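Local coordinates for conserved hypothetical protein BatB (Bacteroides thetaiotaomicron, PDB 3IBS) that is functionally uncharacterised, but contributes the von Willebrand factor A domain of a Bat-family membrane protein and binds magnesium, probably at a metal-ion-dependent adhesion site, at residues 11-16 with 50-55; 16-21 with 80-85; 116-121 with 145-150. All coordinates share one frame; numbering follows the deposited sequence. Where two conformers were deposited one is given.

Contact 1: 11-16 with 50-55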
# COMPACT_ATOMS: atom_id res chain seq x y z
N GLY A 11 -9.55 -38.57 20.70
CA GLY A 11 -10.01 -37.38 19.97
C GLY A 11 -9.89 -36.09 20.77
O GLY A 11 -10.05 -36.10 21.99
N VAL A 12 -9.60 -34.98 20.10
CA VAL A 12 -9.58 -33.68 20.76
C VAL A 12 -10.65 -32.75 20.19
O VAL A 12 -11.28 -33.08 19.18
CB VAL A 12 -8.18 -33.00 20.73
CG1 VAL A 12 -7.17 -33.89 21.42
CG2 VAL A 12 -7.73 -32.70 19.31
N GLU A 13 -10.86 -31.63 20.86
CA GLU A 13 -11.77 -30.60 20.44
C GLU A 13 -10.97 -29.32 20.20
O GLU A 13 -10.22 -28.86 21.09
CB GLU A 13 -12.87 -30.40 21.47
CG GLU A 13 -13.74 -31.67 21.68
CD GLU A 13 -14.86 -31.53 22.72
OE1 GLU A 13 -15.05 -30.45 23.33
OE2 GLU A 13 -15.57 -32.55 22.92
N VAL A 14 -11.12 -28.76 19.00
CA VAL A 14 -10.35 -27.59 18.60
C VAL A 14 -11.32 -26.49 18.14
O VAL A 14 -12.14 -26.70 17.24
CB VAL A 14 -9.35 -27.93 17.44
CG1 VAL A 14 -8.66 -26.67 16.92
CG2 VAL A 14 -8.31 -28.94 17.90
N ILE A 15 -11.25 -25.33 18.79
CA ILE A 15 -12.04 -24.20 18.34
C ILE A 15 -11.14 -23.09 17.83
O ILE A 15 -10.23 -22.63 18.53
CB ILE A 15 -13.02 -23.70 19.43
CG1 ILE A 15 -14.08 -24.79 19.68
CG2 ILE A 15 -13.71 -22.41 18.97
CD1 ILE A 15 -14.97 -24.52 20.89
N ILE A 16 -11.37 -22.66 16.59
CA ILE A 16 -10.56 -21.59 16.02
C ILE A 16 -11.28 -20.26 16.19
O ILE A 16 -12.47 -20.16 15.91
CB ILE A 16 -10.31 -21.85 14.53
CG1 ILE A 16 -9.44 -23.11 14.40
CG2 ILE A 16 -9.57 -20.61 13.88
CD1 ILE A 16 -9.92 -24.01 13.36
N ASN A 50 -9.99 -38.20 14.59
CA ASN A 50 -11.23 -38.53 15.33
C ASN A 50 -11.78 -37.29 16.05
O ASN A 50 -12.45 -37.41 17.07
CB ASN A 50 -10.95 -39.67 16.33
CG ASN A 50 -12.23 -40.27 16.93
OD1 ASN A 50 -13.35 -40.02 16.46
ND2 ASN A 50 -12.06 -41.08 17.98
N ASP A 51 -11.52 -36.11 15.49
CA ASP A 51 -11.59 -34.89 16.29
C ASP A 51 -12.78 -34.00 15.98
O ASP A 51 -13.45 -34.17 14.96
CB ASP A 51 -10.30 -34.07 16.11
CG ASP A 51 -9.04 -34.91 16.30
OD1 ASP A 51 -8.92 -35.57 17.34
OD2 ASP A 51 -8.16 -34.88 15.42
N LYS A 52 -13.04 -33.04 16.85
CA LYS A 52 -14.09 -32.07 16.57
C LYS A 52 -13.51 -30.67 16.43
O LYS A 52 -12.52 -30.30 17.10
CB LYS A 52 -15.17 -32.09 17.65
CG LYS A 52 -15.83 -33.44 17.83
CD LYS A 52 -16.87 -33.36 18.91
CE LYS A 52 -17.64 -34.66 19.03
NZ LYS A 52 -16.76 -35.72 19.60
N VAL A 53 -14.14 -29.90 15.56
CA VAL A 53 -13.69 -28.57 15.24
C VAL A 53 -14.86 -27.62 15.27
O VAL A 53 -15.96 -27.97 14.83
CB VAL A 53 -12.92 -28.53 13.87
CG1 VAL A 53 -13.81 -28.88 12.66
CG2 VAL A 53 -12.28 -27.17 13.66
N GLY A 54 -14.61 -26.43 15.80
CA GLY A 54 -15.59 -25.35 15.79
C GLY A 54 -14.90 -24.06 15.38
O GLY A 54 -13.67 -23.99 15.36
N MSE A 55 -15.68 -23.05 15.01
CA MSE A 55 -15.09 -21.78 14.59
C MSE A 55 -15.90 -20.60 15.09
O MSE A 55 -17.15 -20.61 15.07
CB MSE A 55 -15.00 -21.68 13.07
CG MSE A 55 -14.22 -22.82 12.40
SE MSE A 55 -14.24 -22.61 10.43
CE MSE A 55 -13.14 -21.03 10.51
O HOH W 1 -13.27 -35.51 19.88
O HOH W 2 -15.15 -34.86 21.74
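Val12 and Asp51 lie alongside each other with their side chains pointing the same way, Val12 CG2 resting 3.7 Å from Asp51 OD1. Asp51 CG stands anti to its own carbonyl carbon (chi1 -50°), which brings OD1 to within 2.9 Å of Val12 N; the N-H arrives on the anti side, 29° out of the carboxylate plane, while Asp49 N holds OD2. Past this side-chain bond the pairing is all backbone, from Lys52 N to Val12 O through to Ile16 N to Gly54 O.

Side chains then alternate between two faces. On one, Val14 packs on helix 200-214, Ile16 on helix 33-46, and Val53 and Met55 on helix 72-80, while Ile16 slants across Val53, CD1 to CG2 4.0 Å. On the other, Glu13 and Lys52 run out together, yet Glu13 OE2 and Lys52 NZ stay 4.7 Å apart: a water donates to the former and accepts from the latter. Arg113 and Thr106 also grip the Glu13 carboxylate. Beside Ile15, Gly54 is bare, and a CB there would sit tightly against Ile15 CG1. The strand segments diverge by only 18°, a parallel pair joined through helix 33-46: the beta-alpha-beta unit of the Rossmann-like von Willebrand factor A fold.

Contact 2: 16-21 with 80-85. With MG (magnesium ion), chain I.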
# COMPACT_ATOMS: atom_id res chain seq x y z
N ILE A 16 -11.37 -22.66 16.59
CA ILE A 16 -10.56 -21.59 16.02
C ILE A 16 -11.28 -20.26 16.19
O ILE A 16 -12.47 -20.16 15.91
CB ILE A 16 -10.31 -21.85 14.53
CG1 ILE A 16 -9.44 -23.11 14.40
CG2 ILE A 16 -9.57 -20.61 13.88
CD1 ILE A 16 -9.92 -24.01 13.36
N ALA A 17 -10.56 -19.25 16.66
CA ALA A 17 -11.17 -17.94 16.85
C ALA A 17 -10.46 -17.02 15.86
O ALA A 17 -9.31 -16.67 16.05
CB ALA A 17 -10.98 -17.47 18.30
N LEU A 18 -11.15 -16.68 14.79
CA LEU A 18 -10.51 -15.98 13.68
C LEU A 18 -10.89 -14.50 13.66
O LEU A 18 -12.06 -14.13 13.58
CB LEU A 18 -10.91 -16.66 12.36
CG LEU A 18 -10.49 -16.01 11.03
CD1 LEU A 18 -8.95 -15.88 10.92
CD2 LEU A 18 -11.07 -16.83 9.85
N ASP A 19 -9.86 -13.66 13.70
CA ASP A 19 -9.99 -12.22 13.51
C ASP A 19 -10.46 -11.95 12.08
O ASP A 19 -9.79 -12.35 11.13
CB ASP A 19 -8.60 -11.57 13.74
CG ASP A 19 -8.66 -10.04 13.85
OD1 ASP A 19 -9.53 -9.42 13.19
OD2 ASP A 19 -7.83 -9.46 14.60
N ILE A 20 -11.63 -11.31 11.94
CA ILE A 20 -12.12 -10.87 10.63
C ILE A 20 -12.29 -9.32 10.55
O ILE A 20 -13.05 -8.80 9.72
CB ILE A 20 -13.42 -11.59 10.20
CG1 ILE A 20 -14.61 -11.24 11.12
CG2 ILE A 20 -13.16 -13.12 10.08
CD1 ILE A 20 -16.04 -11.52 10.49
N SER A 21 -11.59 -8.59 11.41
CA SER A 21 -11.58 -7.12 11.30
C SER A 21 -10.89 -6.68 9.99
O SER A 21 -10.21 -7.49 9.34
CB SER A 21 -10.90 -6.49 12.51
OG SER A 21 -9.52 -6.78 12.53
N GLU A 80 -15.27 -21.09 3.83
CA GLU A 80 -15.29 -20.33 2.58
C GLU A 80 -16.17 -19.07 2.64
O GLU A 80 -15.87 -18.06 1.99
CB GLU A 80 -15.67 -21.26 1.40
CG GLU A 80 -16.41 -20.60 0.22
CD GLU A 80 -17.92 -20.40 0.48
OE1 GLU A 80 -18.57 -21.28 1.11
OE2 GLU A 80 -18.45 -19.35 0.05
N SER A 81 -17.25 -19.12 3.41
CA SER A 81 -18.18 -17.99 3.49
C SER A 81 -17.69 -16.85 4.41
O SER A 81 -18.31 -15.78 4.48
CB SER A 81 -19.57 -18.49 3.91
OG SER A 81 -19.64 -18.65 5.33
N ILE A 82 -16.58 -17.06 5.12
CA ILE A 82 -16.06 -16.07 6.06
C ILE A 82 -15.48 -14.83 5.35
O ILE A 82 -14.64 -14.94 4.47
CB ILE A 82 -15.01 -16.69 7.03
CG1 ILE A 82 -15.70 -17.73 7.94
CG2 ILE A 82 -14.31 -15.59 7.86
CD1 ILE A 82 -14.77 -18.54 8.81
N SER A 83 -15.97 -13.65 5.73
CA SER A 83 -15.40 -12.37 5.29
C SER A 83 -15.72 -11.29 6.33
O SER A 83 -16.61 -11.50 7.16
CB SER A 83 -15.94 -11.98 3.91
OG SER A 83 -17.25 -11.49 4.02
N PRO A 84 -15.01 -10.14 6.31
CA PRO A 84 -15.21 -9.08 7.30
C PRO A 84 -16.65 -8.55 7.39
O PRO A 84 -17.05 -8.07 8.44
CB PRO A 84 -14.26 -7.97 6.82
CG PRO A 84 -13.16 -8.74 6.15
CD PRO A 84 -13.90 -9.81 5.39
N SER A 85 -17.40 -8.60 6.30
CA SER A 85 -18.79 -8.12 6.30
C SER A 85 -19.71 -8.94 7.22
O SER A 85 -20.80 -8.49 7.56
CB SER A 85 -19.33 -8.07 4.88
OG SER A 85 -19.28 -9.36 4.31
MG MG I . -7.96 -5.41 13.13
O HOH W 3 -7.10 -6.89 14.20
O HOH W 4 -15.17 -7.18 10.41
O HOH W 5 -6.52 -4.06 13.78
O HOH W 6 -8.86 -3.94 11.97
O HOH W 7 -9.24 -4.85 14.70
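Ile20 and Ile82 meet at about a right angle, CG2 to CG2 at 3.5 Å, just where strand 13-19 gives way to the loop of a metal-ion-dependent adhesion site (MIDAS), whose Asp-x-Ser-x-Ser signature runs from Asp19 to Ser23. This is the tight part of the contact, and its side-chain packing is methyl to methyl: no hydrogen bond joins the two segments directly. Leu18 adds to it from the same strand, its CD2 lying 4.0 Å from Ile82 CG2, and helix 33-46 closes over Leu18 through Leu34 and Ala37. Ile20 holds CG1 in the crowded position between backbone N and carbonyl carbon (chi1 66°), sending CD1 to within 3.4 Å of Ser83 O, a methyl on a carbonyl oxygen.

Toward Pro84 the contact stays close but opens to solvent. The partly exposed proline ring sets its CB 3.3 Å from Ile20 O, and a water lies within hydrogen-bonding reach of both Ile20 O and Pro84 O. Ser21 points away from 80-85 and faces the magnesium instead, which its OG and that of Ser23 bind along with four waters. Asp19 OD1 sets up this geometry, accepting from both Ser21 N, in an Asx turn, and Ser21 OG. The other oxygen, Asp19 OD2, accepts from a water 2.7 Å away, and that water is itself a magnesium ligand at 2.0 Å.

Contact 3: 116-121 with 145-150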
# COMPACT_ATOMS: atom_id res chain seq x y z
N ILE A 116 -7.57 -21.85 19.21
CA ILE A 116 -6.51 -21.32 18.34
C ILE A 116 -6.96 -19.98 17.82
O ILE A 116 -7.87 -19.92 17.00
CB ILE A 116 -6.20 -22.27 17.17
CG1 ILE A 116 -5.72 -23.61 17.70
CG2 ILE A 116 -5.13 -21.65 16.24
CD1 ILE A 116 -5.67 -24.62 16.65
N VAL A 117 -6.34 -18.92 18.36
CA VAL A 117 -6.66 -17.55 17.99
C VAL A 117 -5.76 -17.20 16.81
O VAL A 117 -4.53 -17.38 16.88
CB VAL A 117 -6.39 -16.55 19.17
CG1 VAL A 117 -6.80 -15.12 18.79
CG2 VAL A 117 -7.13 -16.99 20.43
N ILE A 118 -6.37 -16.74 15.73
CA ILE A 118 -5.61 -16.30 14.56
C ILE A 118 -5.88 -14.81 14.29
O ILE A 118 -7.00 -14.42 13.97
CB ILE A 118 -5.98 -17.11 13.32
CG1 ILE A 118 -5.81 -18.61 13.62
CG2 ILE A 118 -5.13 -16.68 12.13
CD1 ILE A 118 -6.29 -19.62 12.46
N THR A 119 -4.85 -13.98 14.45
CA THR A 119 -5.09 -12.53 14.51
C THR A 119 -3.80 -11.74 14.23
O THR A 119 -2.71 -12.30 14.29
CB THR A 119 -5.66 -12.13 15.93
OG1 THR A 119 -5.98 -10.73 15.98
CG2 THR A 119 -4.66 -12.49 17.05
N ASP A 120 -3.91 -10.45 13.93
CA ASP A 120 -2.73 -9.59 13.97
C ASP A 120 -2.53 -8.99 15.39
O ASP A 120 -1.55 -8.26 15.62
CB ASP A 120 -2.79 -8.51 12.88
CG ASP A 120 -4.08 -7.71 12.94
OD1 ASP A 120 -4.59 -7.50 14.07
OD2 ASP A 120 -4.60 -7.33 11.86
N GLY A 121 -3.44 -9.31 16.32
CA GLY A 121 -3.31 -8.89 17.74
C GLY A 121 -3.26 -7.38 17.95
O GLY A 121 -2.79 -6.87 19.01
N LEU A 145 -1.74 -17.70 16.53
CA LEU A 145 -1.05 -17.63 15.26
C LEU A 145 -1.12 -16.18 14.84
O LEU A 145 -2.21 -15.63 14.60
CB LEU A 145 -1.72 -18.53 14.23
CG LEU A 145 -1.47 -20.05 14.25
CD1 LEU A 145 -1.34 -20.66 15.63
CD2 LEU A 145 -2.51 -20.83 13.40
N GLY A 146 0.05 -15.55 14.80
CA GLY A 146 0.11 -14.12 14.56
C GLY A 146 0.33 -13.92 13.08
O GLY A 146 1.30 -14.42 12.53
N VAL A 147 -0.58 -13.20 12.44
CA VAL A 147 -0.49 -12.98 11.00
C VAL A 147 -0.11 -11.54 10.73
O VAL A 147 -0.62 -10.62 11.37
CB VAL A 147 -1.84 -13.29 10.29
CG1 VAL A 147 -1.60 -13.83 8.89
CG2 VAL A 147 -2.64 -14.26 11.10
N GLY A 148 0.78 -11.34 9.77
CA GLY A 148 1.11 -10.02 9.28
C GLY A 148 2.53 -9.63 9.63
O GLY A 148 3.23 -10.38 10.29
N MSE A 149 2.98 -8.47 9.15
CA MSE A 149 4.33 -8.01 9.44
C MSE A 149 4.27 -6.99 10.58
O MSE A 149 3.45 -6.07 10.56
CB MSE A 149 4.98 -7.37 8.20
CG MSE A 149 5.22 -8.29 6.98
SE MSE A 149 5.76 -7.17 5.43
CE MSE A 149 5.76 -8.50 3.99
N PRO A 150 5.13 -7.17 11.59
CA PRO A 150 5.30 -6.19 12.68
C PRO A 150 5.62 -4.77 12.15
O PRO A 150 5.23 -3.78 12.78
CB PRO A 150 6.52 -6.73 13.46
CG PRO A 150 6.57 -8.19 13.12
CD PRO A 150 6.05 -8.32 11.73
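The peptide planes of Leu145 and Thr119 are approached differently: Thr119 N comes almost straight down the C=O axis of Leu145 O at 3.1 Å, whereas Val147 N reaches Thr119 O at 3.0 Å from above the carbonyl plane, 39° out of it. With Leu145 N to Val117 O at 2.8 Å, these bonds make strands 113-119 and 140-147 parallel neighbours, the halves of a beta-alpha-beta unit of the von Willebrand factor A fold, linked by helix 128-136.

Ile116, Ile118 and Leu145 form one apolar patch beneath helices 33-46 and 200-214. Ile118 and Leu145 lie side by side, Ile118 CG1 4.0 Å from Leu145 CD2, and Ile116 CG2 touches the same methyl group, 3.9 Å away. A serine in place of Ile118 removes its side of the packing round Leu145 CD2 and would probably open a gap under helix 33-46.

Asp120, a magnesium-site residue but not a direct ligand here (nearest side-chain atom about 4 Å from the ion), sets its CB 3.4 Å from Val147 O, but chi1 of 54° leads the carboxylate away toward Ser23 and Arg33. Thr119 OG1, paired with Asp19, also accepts from Gly121 N at 2.9 Å, closing an ST turn.

Overall arrangement
All three contacts lie mostly in buried parts of one domain and use its central sheet. Contacts 1 and 3 are parallel strand pairs held by backbone hydrogen bonds, with strands 13-19 and 113-119 neighbours between them: Ile15 O meets Ile116 N at 2.9 Å. Contact 1 is farthest out, its centre about 14 Å from the centre of the chain, and is the one where a water joins two charged side chains. Contact 2 shares Ile16 and strand 13-19 with it, but joins strand to loop without a direct hydrogen bond, by methyl packing and carbonyl contacts. Contacts 2 and 3 converge on the magnesium end of the sheet, where Asp19 OD2 lies 2.6 Å from Thr119 OG1.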